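PDB 2EP5: 350aa long hypothetical aspartate-semialdehyde dehydrogenase from Sulfolobus tokodaii, which probably reduces malonyl-CoA to 3-oxopropanoate (malonate semialdehyde) with NADPH, as a member of the aspartate-semialdehyde dehydrogenase family. Local coordinates for residues V81-P86 and S92-L97; F111-D116 and L212-G217; E130-Q135 and K142-K147; V146-C151 and I338-V343. All coordinates share one frame; numbering follows the deposited sequence.

Contact 1. Residues V81-P86 and S92-L97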
loop_
_atom_site.group_PDB
_atom_site.type_symbol
_atom_site.label_atom_id
_atom_site.label_comp_id
_atom_site.label_asym_id
_atom_site.label_seq_id
_atom_site.Cartn_x
_atom_site.Cartn_y
_atom_site.Cartn_z
ATOM N N VAL A 81 -8.447 31.462 -22.279
ATOM C CA VAL A 81 -8.351 30.025 -22.448
ATOM C C VAL A 81 -7.365 29.498 -21.421
ATOM O O VAL A 81 -6.223 29.958 -21.359
ATOM C CB VAL A 81 -7.838 29.648 -23.837
ATOM C CG1 VAL A 81 -7.816 28.134 -23.979
ATOM C CG2 VAL A 81 -8.717 30.268 -24.904
ATOM N N LEU A 82 -7.820 28.559 -20.596
ATOM C CA LEU A 82 -6.964 27.950 -19.587
ATOM C C LEU A 82 -6.551 26.601 -20.160
ATOM O O LEU A 82 -7.320 25.972 -20.882
ATOM C CB LEU A 82 -7.724 27.756 -18.275
ATOM C CG LEU A 82 -8.499 28.957 -17.730
ATOM C CD1 LEU A 82 -8.910 28.641 -16.309
ATOM C CD2 LEU A 82 -7.656 30.222 -17.759
ATOM N N SER A 83 -5.345 26.152 -19.841
ATOM C CA SER A 83 -4.858 24.895 -20.385
ATOM C C SER A 83 -4.198 23.961 -19.383
ATOM O O SER A 83 -3.353 24.372 -18.580
ATOM C CB SER A 83 -3.874 25.177 -21.524
ATOM O OG SER A 83 -3.433 23.971 -22.128
ATOM N N ALA A 84 -4.596 22.695 -19.454
ATOM C CA ALA A 84 -4.050 21.651 -18.602
ATOM C C ALA A 84 -3.645 20.511 -19.524
ATOM O O ALA A 84 -3.563 19.361 -19.110
ATOM C CB ALA A 84 -5.096 21.177 -17.607
ATOM N N LEU A 85 -3.403 20.851 -20.788
ATOM C CA LEU A 85 -2.998 19.872 -21.794
ATOM C C LEU A 85 -1.712 19.138 -21.426
ATOM O O LEU A 85 -0.858 19.664 -20.703
ATOM C CB LEU A 85 -2.778 20.566 -23.135
ATOM C CG LEU A 85 -3.981 21.169 -23.848
ATOM C CD1 LEU A 85 -3.489 22.189 -24.887
ATOM C CD2 LEU A 85 -4.810 20.060 -24.498
ATOM N N PRO A 86 -1.563 17.896 -21.905
ATOM C CA PRO A 86 -0.313 17.216 -21.554
ATOM C C PRO A 86 0.860 17.922 -22.255
ATOM O O PRO A 86 0.705 18.499 -23.337
ATOM C CB PRO A 86 -0.542 15.774 -22.033
ATOM C CG PRO A 86 -1.649 15.882 -23.055
ATOM C CD PRO A 86 -2.542 16.963 -22.492
ATOM N N SER A 92 2.070 23.007 -29.982
ATOM C CA SER A 92 1.344 23.325 -31.201
ATOM C C SER A 92 -0.009 23.974 -30.927
ATOM O O SER A 92 -0.308 25.058 -31.428
ATOM C CB SER A 92 1.121 22.060 -32.030
ATOM O OG SER A 92 2.353 21.458 -32.379
ATOM N N ILE A 93 -0.823 23.297 -30.125
ATOM C CA ILE A 93 -2.159 23.779 -29.803
ATOM C C ILE A 93 -2.152 25.185 -29.237
ATOM O O ILE A 93 -2.773 26.093 -29.789
ATOM C CB ILE A 93 -2.850 22.818 -28.815
ATOM C CG1 ILE A 93 -3.013 21.451 -29.474
ATOM C CG2 ILE A 93 -4.203 23.364 -28.402
ATOM C CD1 ILE A 93 -3.450 20.351 -28.514
ATOM N N GLU A 94 -1.434 25.374 -28.141
ATOM C CA GLU A 94 -1.375 26.679 -27.511
ATOM C C GLU A 94 -0.774 27.755 -28.409
ATOM O O GLU A 94 -1.175 28.914 -28.343
ATOM C CB GLU A 94 -0.593 26.583 -26.203
ATOM C CG GLU A 94 -1.227 25.631 -25.195
ATOM C CD GLU A 94 -0.486 25.591 -23.864
ATOM O OE1 GLU A 94 0.540 26.297 -23.722
ATOM O OE2 GLU A 94 -0.934 24.847 -22.965
ATOM N N LEU A 95 0.185 27.380 -29.247
ATOM C CA LEU A 95 0.817 28.355 -30.129
ATOM C C LEU A 95 -0.170 28.888 -31.155
ATOM O O LEU A 95 -0.234 30.099 -31.390
ATOM C CB LEU A 95 2.020 27.735 -30.848
ATOM C CG LEU A 95 2.807 28.638 -31.803
ATOM C CD1 LEU A 95 3.269 29.909 -31.077
ATOM C CD2 LEU A 95 4.004 27.866 -32.340
ATOM N N GLU A 96 -0.939 27.982 -31.761
ATOM C CA GLU A 96 -1.924 28.377 -32.759
ATOM C C GLU A 96 -2.989 29.289 -32.188
ATOM O O GLU A 96 -3.416 30.238 -32.856
ATOM C CB GLU A 96 -2.587 27.151 -33.393
ATOM C CG GLU A 96 -1.820 26.620 -34.583
ATOM C CD GLU A 96 -1.446 27.728 -35.567
ATOM O OE1 GLU A 96 -2.367 28.350 -36.149
ATOM O OE2 GLU A 96 -0.231 27.979 -35.747
ATOM N N LEU A 97 -3.415 29.002 -30.958
ATOM C CA LEU A 97 -4.433 29.811 -30.295
ATOM C C LEU A 97 -3.923 31.226 -30.056
ATOM O O LEU A 97 -4.611 32.200 -30.365
ATOM C CB LEU A 97 -4.852 29.176 -28.959
ATOM C CG LEU A 97 -5.691 27.898 -29.059
ATOM C CD1 LEU A 97 -5.914 27.305 -27.665
ATOM C CD2 LEU A 97 -7.016 28.211 -29.747
#

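Contact 2. Residues F111-D116 and L212-G217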
loop_
_atom_site.group_PDB
_atom_site.type_symbol
_atom_site.label_atom_id
_atom_site.label_comp_id
_atom_site.label_asym_id
_atom_site.label_seq_id
_atom_site.Cartn_x
_atom_site.Cartn_y
_atom_site.Cartn_z
ATOM N N PHE A 111 7.208 26.378 -23.497
ATOM C CA PHE A 111 7.325 27.829 -23.363
ATOM C C PHE A 111 7.605 28.351 -21.953
ATOM O O PHE A 111 7.920 29.530 -21.787
ATOM C CB PHE A 111 6.060 28.522 -23.883
ATOM C CG PHE A 111 5.857 28.395 -25.363
ATOM C CD1 PHE A 111 6.734 29.010 -26.255
ATOM C CD2 PHE A 111 4.784 27.660 -25.868
ATOM C CE1 PHE A 111 6.547 28.895 -27.633
ATOM C CE2 PHE A 111 4.587 27.538 -27.241
ATOM C CZ PHE A 111 5.475 28.159 -28.128
ATOM N N ARG A 112 7.496 27.498 -20.937
ATOM C CA ARG A 112 7.715 27.957 -19.563
ATOM C C ARG A 112 8.994 28.762 -19.380
ATOM O O ARG A 112 9.040 29.695 -18.576
ATOM C CB ARG A 112 7.743 26.782 -18.592
ATOM C CG ARG A 112 6.392 26.294 -18.134
ATOM C CD ARG A 112 6.608 25.203 -17.096
ATOM N NE ARG A 112 5.422 24.406 -16.813
ATOM C CZ ARG A 112 5.485 23.141 -16.415
ATOM N NH1 ARG A 112 6.669 22.557 -16.269
ATOM N NH2 ARG A 112 4.376 22.458 -16.162
ATOM N N MET A 113 10.030 28.402 -20.128
ATOM C CA MET A 113 11.304 29.093 -20.017
ATOM C C MET A 113 11.566 30.093 -21.151
ATOM O O MET A 113 12.695 30.544 -21.339
ATOM C CB MET A 113 12.439 28.066 -19.919
ATOM C CG MET A 113 12.381 27.192 -18.658
ATOM S SD MET A 113 12.385 28.136 -17.086
ATOM C CE MET A 113 14.096 28.743 -17.031
ATOM N N ASP A 114 10.521 30.448 -21.894
ATOM C CA ASP A 114 10.663 31.420 -22.973
ATOM C C ASP A 114 10.817 32.774 -22.296
ATOM O O ASP A 114 9.979 33.162 -21.492
ATOM C CB ASP A 114 9.424 31.424 -23.873
ATOM C CG ASP A 114 9.584 32.330 -25.088
ATOM O OD1 ASP A 114 9.773 33.553 -24.912
ATOM O OD2 ASP A 114 9.525 31.818 -26.222
ATOM N N PRO A 115 11.904 33.500 -22.605
ATOM C CA PRO A 115 12.246 34.823 -22.064
ATOM C C PRO A 115 11.158 35.886 -22.192
ATOM O O PRO A 115 11.166 36.870 -21.454
ATOM C CB PRO A 115 13.496 35.210 -22.851
ATOM C CG PRO A 115 14.122 33.891 -23.166
ATOM C CD PRO A 115 12.937 33.049 -23.554
ATOM N N ASP A 116 10.230 35.698 -23.128
ATOM C CA ASP A 116 9.150 36.664 -23.318
ATOM C C ASP A 116 7.841 36.193 -22.698
ATOM O O ASP A 116 6.825 36.891 -22.760
ATOM C CB ASP A 116 8.924 36.931 -24.806
ATOM C CG ASP A 116 10.178 37.403 -25.506
ATOM O OD1 ASP A 116 10.874 38.283 -24.953
ATOM O OD2 ASP A 116 10.462 36.896 -26.611
ATOM N N LEU A 212 13.005 27.258 -11.100
ATOM C CA LEU A 212 13.170 27.945 -9.823
ATOM C C LEU A 212 13.970 29.242 -10.059
ATOM O O LEU A 212 13.773 30.251 -9.373
ATOM C CB LEU A 212 13.899 27.018 -8.844
ATOM C CG LEU A 212 13.342 26.827 -7.426
ATOM C CD1 LEU A 212 11.844 26.627 -7.451
ATOM C CD2 LEU A 212 14.036 25.639 -6.783
ATOM N N THR A 213 14.860 29.204 -11.050
ATOM C CA THR A 213 15.687 30.357 -11.412
ATOM C C THR A 213 14.846 31.520 -11.961
ATOM O O THR A 213 15.131 32.696 -11.693
ATOM C CB THR A 213 16.742 29.948 -12.469
ATOM O OG1 THR A 213 17.845 29.306 -11.815
ATOM C CG2 THR A 213 17.231 31.137 -13.225
ATOM N N LYS A 214 13.808 31.193 -12.723
ATOM C CA LYS A 214 12.936 32.212 -13.293
ATOM C C LYS A 214 11.882 32.685 -12.293
ATOM O O LYS A 214 11.568 33.868 -12.229
ATOM C CB LYS A 214 12.251 31.673 -14.544
ATOM C CG LYS A 214 11.479 32.721 -15.323
ATOM C CD LYS A 214 10.958 32.130 -16.625
ATOM C CE LYS A 214 10.239 33.170 -17.460
ATOM N NZ LYS A 214 9.846 32.599 -18.773
ATOM N N LEU A 215 11.336 31.758 -11.513
ATOM C CA LEU A 215 10.324 32.107 -10.517
ATOM C C LEU A 215 10.859 33.097 -9.493
ATOM O O LEU A 215 10.131 33.982 -9.032
ATOM C CB LEU A 215 9.842 30.851 -9.798
ATOM C CG LEU A 215 9.032 29.900 -10.677
ATOM C CD1 LEU A 215 8.839 28.573 -9.954
ATOM C CD2 LEU A 215 7.693 30.551 -11.039
ATOM N N ASN A 216 12.135 32.950 -9.145
ATOM C CA ASN A 216 12.763 33.820 -8.160
ATOM C C ASN A 216 13.526 34.968 -8.793
ATOM O O ASN A 216 14.224 35.706 -8.104
ATOM C CB ASN A 216 13.712 33.005 -7.283
ATOM C CG ASN A 216 12.989 31.955 -6.471
ATOM O OD1 ASN A 216 12.249 32.278 -5.542
ATOM N ND2 ASN A 216 13.184 30.689 -6.827
ATOM N N GLY A 217 13.386 35.110 -10.107
ATOM C CA GLY A 217 14.077 36.164 -10.822
ATOM C C GLY A 217 13.512 37.535 -10.541
ATOM O O GLY A 217 12.473 37.673 -9.890
HETATM O O HOH W 1 12.743 32.592 -19.225
#

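Contact 3. Residues E130-Q135 and K142-K147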
loop_
_atom_site.group_PDB
_atom_site.type_symbol
_atom_site.label_atom_id
_atom_site.label_comp_id
_atom_site.label_asym_id
_atom_site.label_seq_id
_atom_site.Cartn_x
_atom_site.Cartn_y
_atom_site.Cartn_z
ATOM N N GLU A 130 4.401 41.882 -16.152
ATOM C CA GLU A 130 4.705 43.067 -16.937
ATOM C C GLU A 130 5.308 42.676 -18.280
ATOM O O GLU A 130 5.303 43.471 -19.222
ATOM C CB GLU A 130 5.674 43.979 -16.185
ATOM C CG GLU A 130 5.135 44.501 -14.869
ATOM C CD GLU A 130 5.598 45.914 -14.584
ATOM O OE1 GLU A 130 5.260 46.811 -15.387
ATOM O OE2 GLU A 130 6.299 46.131 -13.569
ATOM N N LEU A 131 5.831 41.455 -18.364
ATOM C CA LEU A 131 6.423 40.976 -19.608
ATOM C C LEU A 131 5.377 40.989 -20.699
ATOM O O LEU A 131 5.709 41.054 -21.879
ATOM C CB LEU A 131 6.950 39.546 -19.464
ATOM C CG LEU A 131 8.334 39.304 -18.865
ATOM C CD1 LEU A 131 8.630 37.802 -18.885
ATOM C CD2 LEU A 131 9.393 40.059 -19.663
ATOM N N LEU A 132 4.111 40.923 -20.301
ATOM C CA LEU A 132 3.021 40.903 -21.265
ATOM C C LEU A 132 2.930 42.179 -22.092
ATOM O O LEU A 132 2.373 42.172 -23.186
ATOM C CB LEU A 132 1.689 40.648 -20.548
ATOM C CG LEU A 132 1.514 39.243 -19.964
ATOM C CD1 LEU A 132 0.150 39.119 -19.280
ATOM C CD2 LEU A 132 1.659 38.215 -21.074
ATOM N N LYS A 133 3.488 43.266 -21.571
ATOM C CA LYS A 133 3.455 44.555 -22.261
ATOM C C LYS A 133 4.261 44.598 -23.554
ATOM O O LYS A 133 4.039 45.462 -24.390
ATOM C CB LYS A 133 3.966 45.662 -21.334
ATOM C CG LYS A 133 3.030 46.008 -20.184
ATOM C CD LYS A 133 3.663 47.020 -19.231
ATOM C CE LYS A 133 4.089 48.295 -19.959
ATOM N NZ LYS A 133 4.687 49.314 -19.041
ATOM N N PHE A 134 5.179 43.653 -23.728
ATOM C CA PHE A 134 6.035 43.638 -24.907
ATOM C C PHE A 134 6.017 42.314 -25.652
ATOM O O PHE A 134 6.681 42.160 -26.682
ATOM C CB PHE A 134 7.466 43.956 -24.472
ATOM C CG PHE A 134 7.560 45.120 -23.525
ATOM C CD1 PHE A 134 7.580 46.428 -24.006
ATOM C CD2 PHE A 134 7.585 44.909 -22.147
ATOM C CE1 PHE A 134 7.626 47.512 -23.130
ATOM C CE2 PHE A 134 7.629 45.989 -21.258
ATOM C CZ PHE A 134 7.649 47.295 -21.756
ATOM N N GLN A 135 5.253 41.361 -25.135
ATOM C CA GLN A 135 5.174 40.039 -25.740
ATOM C C GLN A 135 4.685 40.040 -27.189
ATOM O O GLN A 135 5.341 39.485 -28.068
ATOM C CB GLN A 135 4.287 39.127 -24.884
ATOM C CG GLN A 135 4.112 37.728 -25.443
ATOM C CD GLN A 135 3.372 36.808 -24.489
ATOM O OE1 GLN A 135 3.907 36.411 -23.455
ATOM N NE2 GLN A 135 2.135 36.467 -24.829
ATOM N N LYS A 142 -0.657 37.932 -31.930
ATOM C CA LYS A 142 -1.845 38.761 -31.793
ATOM C C LYS A 142 -2.430 38.421 -30.422
ATOM O O LYS A 142 -3.262 39.153 -29.887
ATOM C CB LYS A 142 -2.874 38.411 -32.870
ATOM C CG LYS A 142 -2.402 38.638 -34.292
ATOM C CD LYS A 142 -3.400 38.100 -35.319
ATOM C CE LYS A 142 -4.761 38.775 -35.215
ATOM N NZ LYS A 142 -5.699 38.333 -36.297
ATOM N N GLY A 143 -1.979 37.300 -29.860
ATOM C CA GLY A 143 -2.479 36.859 -28.571
ATOM C C GLY A 143 -1.553 37.059 -27.387
ATOM O O GLY A 143 -0.546 37.759 -27.476
ATOM N N ILE A 144 -1.911 36.426 -26.274
ATOM C CA ILE A 144 -1.161 36.503 -25.028
ATOM C C ILE A 144 -0.936 35.105 -24.448
ATOM O O ILE A 144 -1.851 34.283 -24.420
ATOM C CB ILE A 144 -1.930 37.341 -23.979
ATOM C CG1 ILE A 144 -1.961 38.814 -24.396
ATOM C CG2 ILE A 144 -1.313 37.155 -22.603
ATOM C CD1 ILE A 144 -0.583 39.453 -24.567
ATOM N N LEU A 145 0.282 34.836 -23.989
ATOM C CA LEU A 145 0.602 33.544 -23.394
ATOM C C LEU A 145 1.268 33.715 -22.035
ATOM O O LEU A 145 2.242 34.470 -21.889
ATOM C CB LEU A 145 1.518 32.728 -24.308
ATOM C CG LEU A 145 1.878 31.344 -23.756
ATOM C CD1 LEU A 145 0.619 30.524 -23.586
ATOM C CD2 LEU A 145 2.830 30.631 -24.691
ATOM N N VAL A 146 0.722 33.020 -21.039
ATOM C CA VAL A 146 1.246 33.048 -19.675
ATOM C C VAL A 146 1.435 31.597 -19.240
ATOM O O VAL A 146 0.641 30.723 -19.590
ATOM C CB VAL A 146 0.271 33.758 -18.695
ATOM C CG1 VAL A 146 0.850 33.744 -17.280
ATOM C CG2 VAL A 146 0.027 35.203 -19.149
ATOM N N LYS A 147 2.488 31.330 -18.487
ATOM C CA LYS A 147 2.736 29.970 -18.057
ATOM C C LYS A 147 2.831 29.809 -16.555
ATOM O O LYS A 147 3.087 30.763 -15.822
ATOM C CB LYS A 147 4.011 29.451 -18.721
ATOM C CG LYS A 147 3.824 29.046 -20.178
ATOM C CD LYS A 147 3.040 27.738 -20.279
ATOM C CE LYS A 147 2.690 27.398 -21.713
ATOM N NZ LYS A 147 2.275 25.978 -21.859
#

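Contact 4. Residues V146-C151 and I338-V343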
loop_
_atom_site.group_PDB
_atom_site.type_symbol
_atom_site.label_atom_id
_atom_site.label_comp_id
_atom_site.label_asym_id
_atom_site.label_seq_id
_atom_site.Cartn_x
_atom_site.Cartn_y
_atom_site.Cartn_z
ATOM N N VAL A 146 0.722 33.020 -21.039
ATOM C CA VAL A 146 1.246 33.048 -19.675
ATOM C C VAL A 146 1.435 31.597 -19.240
ATOM O O VAL A 146 0.641 30.723 -19.590
ATOM C CB VAL A 146 0.271 33.758 -18.695
ATOM C CG1 VAL A 146 0.850 33.744 -17.280
ATOM C CG2 VAL A 146 0.027 35.203 -19.149
ATOM N N LYS A 147 2.488 31.330 -18.487
ATOM C CA LYS A 147 2.736 29.970 -18.057
ATOM C C LYS A 147 2.831 29.809 -16.555
ATOM O O LYS A 147 3.087 30.763 -15.822
ATOM C CB LYS A 147 4.011 29.451 -18.721
ATOM C CG LYS A 147 3.824 29.046 -20.178
ATOM C CD LYS A 147 3.040 27.738 -20.279
ATOM C CE LYS A 147 2.690 27.398 -21.713
ATOM N NZ LYS A 147 2.275 25.978 -21.859
ATOM N N ASN A 148 2.590 28.587 -16.102
ATOM C CA ASN A 148 2.677 28.241 -14.693
ATOM C C ASN A 148 3.760 27.174 -14.628
ATOM O O ASN A 148 3.910 26.372 -15.551
ATOM C CB ASN A 148 1.340 27.699 -14.190
ATOM C CG ASN A 148 0.282 28.775 -14.108
ATOM O OD1 ASN A 148 -0.760 28.699 -14.758
ATOM N ND2 ASN A 148 0.550 29.797 -13.307
ATOM N N PRO A 149 4.529 27.145 -13.538
ATOM C CA PRO A 149 5.600 26.158 -13.412
ATOM C C PRO A 149 5.233 24.727 -13.044
ATOM O O PRO A 149 4.092 24.412 -12.703
ATOM C CB PRO A 149 6.511 26.789 -12.361
ATOM C CG PRO A 149 5.516 27.430 -11.435
ATOM C CD PRO A 149 4.537 28.085 -12.401
ATOM N N ASN A 150 6.242 23.870 -13.136
ATOM C CA ASN A 150 6.142 22.468 -12.767
ATOM C C ASN A 150 5.627 22.454 -11.321
ATOM O O ASN A 150 6.062 23.265 -10.493
ATOM C CB ASN A 150 7.538 21.831 -12.889
ATOM C CG ASN A 150 7.702 20.582 -12.049
ATOM O OD1 ASN A 150 8.097 20.652 -10.882
ATOM N ND2 ASN A 150 7.401 19.429 -12.638
ATOM N N CYS A 151 4.693 21.554 -11.027
ATOM C CA CYS A 151 4.102 21.471 -9.690
ATOM C C CYS A 151 5.121 21.457 -8.554
ATOM O O CYS A 151 4.970 22.182 -7.566
ATOM C CB CYS A 151 3.168 20.251 -9.593
ATOM S SG CYS A 151 3.828 18.698 -10.238
ATOM N N ILE A 338 -5.693 29.175 -11.947
ATOM C CA ILE A 338 -6.897 29.945 -11.674
ATOM C C ILE A 338 -6.523 31.207 -10.899
ATOM O O ILE A 338 -7.071 32.286 -11.145
ATOM C CB ILE A 338 -7.914 29.076 -10.876
ATOM C CG1 ILE A 338 -8.450 27.961 -11.783
ATOM C CG2 ILE A 338 -9.050 29.934 -10.335
ATOM C CD1 ILE A 338 -9.268 26.903 -11.055
ATOM N N LEU A 339 -5.579 31.072 -9.972
ATOM C CA LEU A 339 -5.141 32.209 -9.167
ATOM C C LEU A 339 -4.413 33.206 -10.067
ATOM O O LEU A 339 -4.470 34.421 -9.851
ATOM C CB LEU A 339 -4.192 31.753 -8.048
ATOM C CG LEU A 339 -4.271 32.471 -6.693
ATOM C CD1 LEU A 339 -2.881 32.542 -6.090
ATOM C CD2 LEU A 339 -4.834 33.865 -6.831
ATOM N N THR A 340 -3.721 32.688 -11.078
ATOM C CA THR A 340 -2.995 33.546 -12.001
ATOM C C THR A 340 -3.987 34.396 -12.773
ATOM O O THR A 340 -3.756 35.586 -12.979
ATOM C CB THR A 340 -2.127 32.721 -12.978
ATOM O OG1 THR A 340 -1.140 31.992 -12.235
ATOM C CG2 THR A 340 -1.419 33.639 -13.974
ATOM N N VAL A 341 -5.099 33.790 -13.189
ATOM C CA VAL A 341 -6.124 34.536 -13.920
ATOM C C VAL A 341 -6.724 35.615 -13.010
ATOM O O VAL A 341 -6.924 36.755 -13.439
ATOM C CB VAL A 341 -7.279 33.623 -14.430
ATOM C CG1 VAL A 341 -8.295 34.465 -15.189
ATOM C CG2 VAL A 341 -6.736 32.531 -15.339
ATOM N N GLU A 342 -6.997 35.265 -11.756
ATOM C CA GLU A 342 -7.567 36.245 -10.830
ATOM C C GLU A 342 -6.643 37.463 -10.716
ATOM O O GLU A 342 -7.097 38.609 -10.768
ATOM C CB GLU A 342 -7.787 35.620 -9.446
ATOM C CG GLU A 342 -8.480 34.264 -9.493
ATOM C CD GLU A 342 -8.862 33.730 -8.119
ATOM O OE1 GLU A 342 -8.196 34.074 -7.122
ATOM O OE2 GLU A 342 -9.827 32.946 -8.039
ATOM N N VAL A 343 -5.347 37.213 -10.569
ATOM C CA VAL A 343 -4.375 38.294 -10.460
ATOM C C VAL A 343 -4.395 39.184 -11.710
ATOM O O VAL A 343 -4.385 40.411 -11.607
ATOM C CB VAL A 343 -2.940 37.740 -10.274
ATOM C CG1 VAL A 343 -1.931 38.872 -10.394
ATOM C CG2 VAL A 343 -2.812 37.045 -8.919
#

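Contact 1. Residues V81-P86 and S92-L97
E94 reaches from helix 87-99 to S83 at the end of strand 80-83 and brings a carboxylate to this serine, between apolar pairs. Its CB leaves the helix beside the strand; with CG beside the backbone N (chi1 -61°) and the chain extended beyond it, the acid is carried to the strand. On the way CG passes L85 CD1 at 4.1 Å. CD lies 3.8 Å from S83 OG, and at the tip OE2 accepts a hydrogen bond of 2.8 Å from S83 OG. The serine comes to the anti side of that oxygen, 22° out of the carboxylate plane. S106 OG also bonds OE2, while OE1 forms a salt bridge with K147, so both oxygens of this buried acid are satisfied, which probably fixes its rotation. Toward the start of the strand V81 CG1 faces L97 CD1 at 4.2 Å; past its end L85 CD1 lies against I93 CG2 at 3.8 Å. The two segments belong to the beta-alpha-beta unit of strand 80-83, helix 87-99 and strand 103-106, part of the Rossmann-like domain. Strand 80-83 runs between strands 5-10 and 103-106, with helix 87-99 packed across it.

Contact 2. Residues F111-D116 and L212-G217
K214 crosses from helix 204-215 to the loop around R112 and D114, where a type I beta turn from F111 to D114 presents its backbone oxygens to the ammonium group. The loop belongs to the NAD-binding domain and the helix to the dimerisation region, so one lysine spans two parts of the fold. The tight part is the path of this side chain. Its CG lies opposite the backbone N (chi1 -172°) and every later torsion is extended, which places NZ 3.0 Å from R112 O and 2.8 Å from D114 O. Both bonds arrive above the carbonyl planes, 52° out of plane for D114, and V117 O takes a further bond from the same nitrogen. With a methionine in place of the lysine, these carbonyl oxygens would probably lose their shared donor and the turn its tie to the helix. The looser side is that of M113, whose exposed side chain meets the helix with CE 4.3 Å from K214 CB. R112 sends its guanidinium elsewhere, to N107 O and into a salt bridge with E211; the side chain of R112 lies about 7 Å from that of C151, the predicted nucleophile. D114 closes an Asx turn, its OD1 accepting from D116 N at 2.8 Å. Beside the exposed M113 a water lies 2.9 Å from K214 NZ and donates weakly to M113 O.

Contact 3. Residues E130-Q135 and K142-K147
L132 spreads its two methyls over I144 and V146 of strand 144-147. CD2 presses on I144 CG2 at 3.5 Å, the side chains meeting at a slant, while CD1 touches V146 CG2 at 3.9 Å with the two side chains nearly perpendicular. A chi1 of -69°, which sets CG beside the backbone N, brings the fork of the leucine against both residues. One turn along, Q135 stretches out fully, CG opposite the backbone N (chi1 179°), and brings its amide beside the backbone of L145. The amide as modelled is probably turned over, so no bond to L145 N or O is assigned; CD lies 3.7 Å from each. A leucine here would offer no amide, and the L145 backbone would probably be left without the polar group that faces it.

The second shell explains why those backbone atoms look outward. I144 and V146 pair with strand 103-106 and its approach through K102, V104 and S106, which turns the N and O of L145 to the other side of the strand, where Q135 waits. Beyond the first shell, M344 of helix 334-347 touches both L132 and V146, W141 lies against Q135, and F111 packs on L145. Strand 144-147 is the outermost strand, within this chain, of the parallel sheet; a helix leading through a short turn into that edge strand and packing against it is part of the Rossmann-like domain.

Contact 4. Residues V146-C151 and I338-V343
N148 and T340 meet just past strand 144-147, the outermost strand, within this chain, of the Rossmann-like sheet, where the chain sets out for the predicted catalytic cysteine and the C-terminal helix 334-347 lies alongside. N148 ND2 donates to T340 OG1 over 3.0 Å, with an N-H...O angle of 156°, and the hydroxyl lies almost in the amide plane, 9° out of it. The same ND2 also bonds I120 O, while OD1 bonds T337 OG1, so the buried amide is held at both ends and its flip is fixed. T340 OG1 is placed beside the backbone N (chi1 -62°), which lets it bond I336 O one turn back in its own helix while receiving N148.

The segment then leaves the sheet and starts helix 151-160, with N150 as its N-cap: OD1 of N150 bonds A153 N. C151, predicted to carry the acyl-thioester intermediate, is the first residue of that helix. With the hydroxyl of T340 so placed, its methyl CG2 falls beside the carbonyl carbon and lies 4.0 Å from V146 CG1, the methyl of that valine that L132 does not touch; the valine and threonine side chains run past one another in opposite directions.

Followed from the N terminus, contact 1 closes first, within the beta-alpha-beta unit that includes strand 80-83 and helix 87-99. Contact 2 opens next at F111-D116 and closes only at L212-G217, tying the NAD-binding domain to helix 204-215. Contact 3 lies nested inside that long loop and ends on strand 144-147, from which contact 4 begins; they share V146 and K147. Contact 4 crosses contact 2, since its second segment is the C-terminal helix 334-347, returned to the edge of the parallel sheet. Lateral touches bind the set: L82 of contact 1 packs on V341 of contact 4, and R112 of contact 2 bonds N148 O weakly.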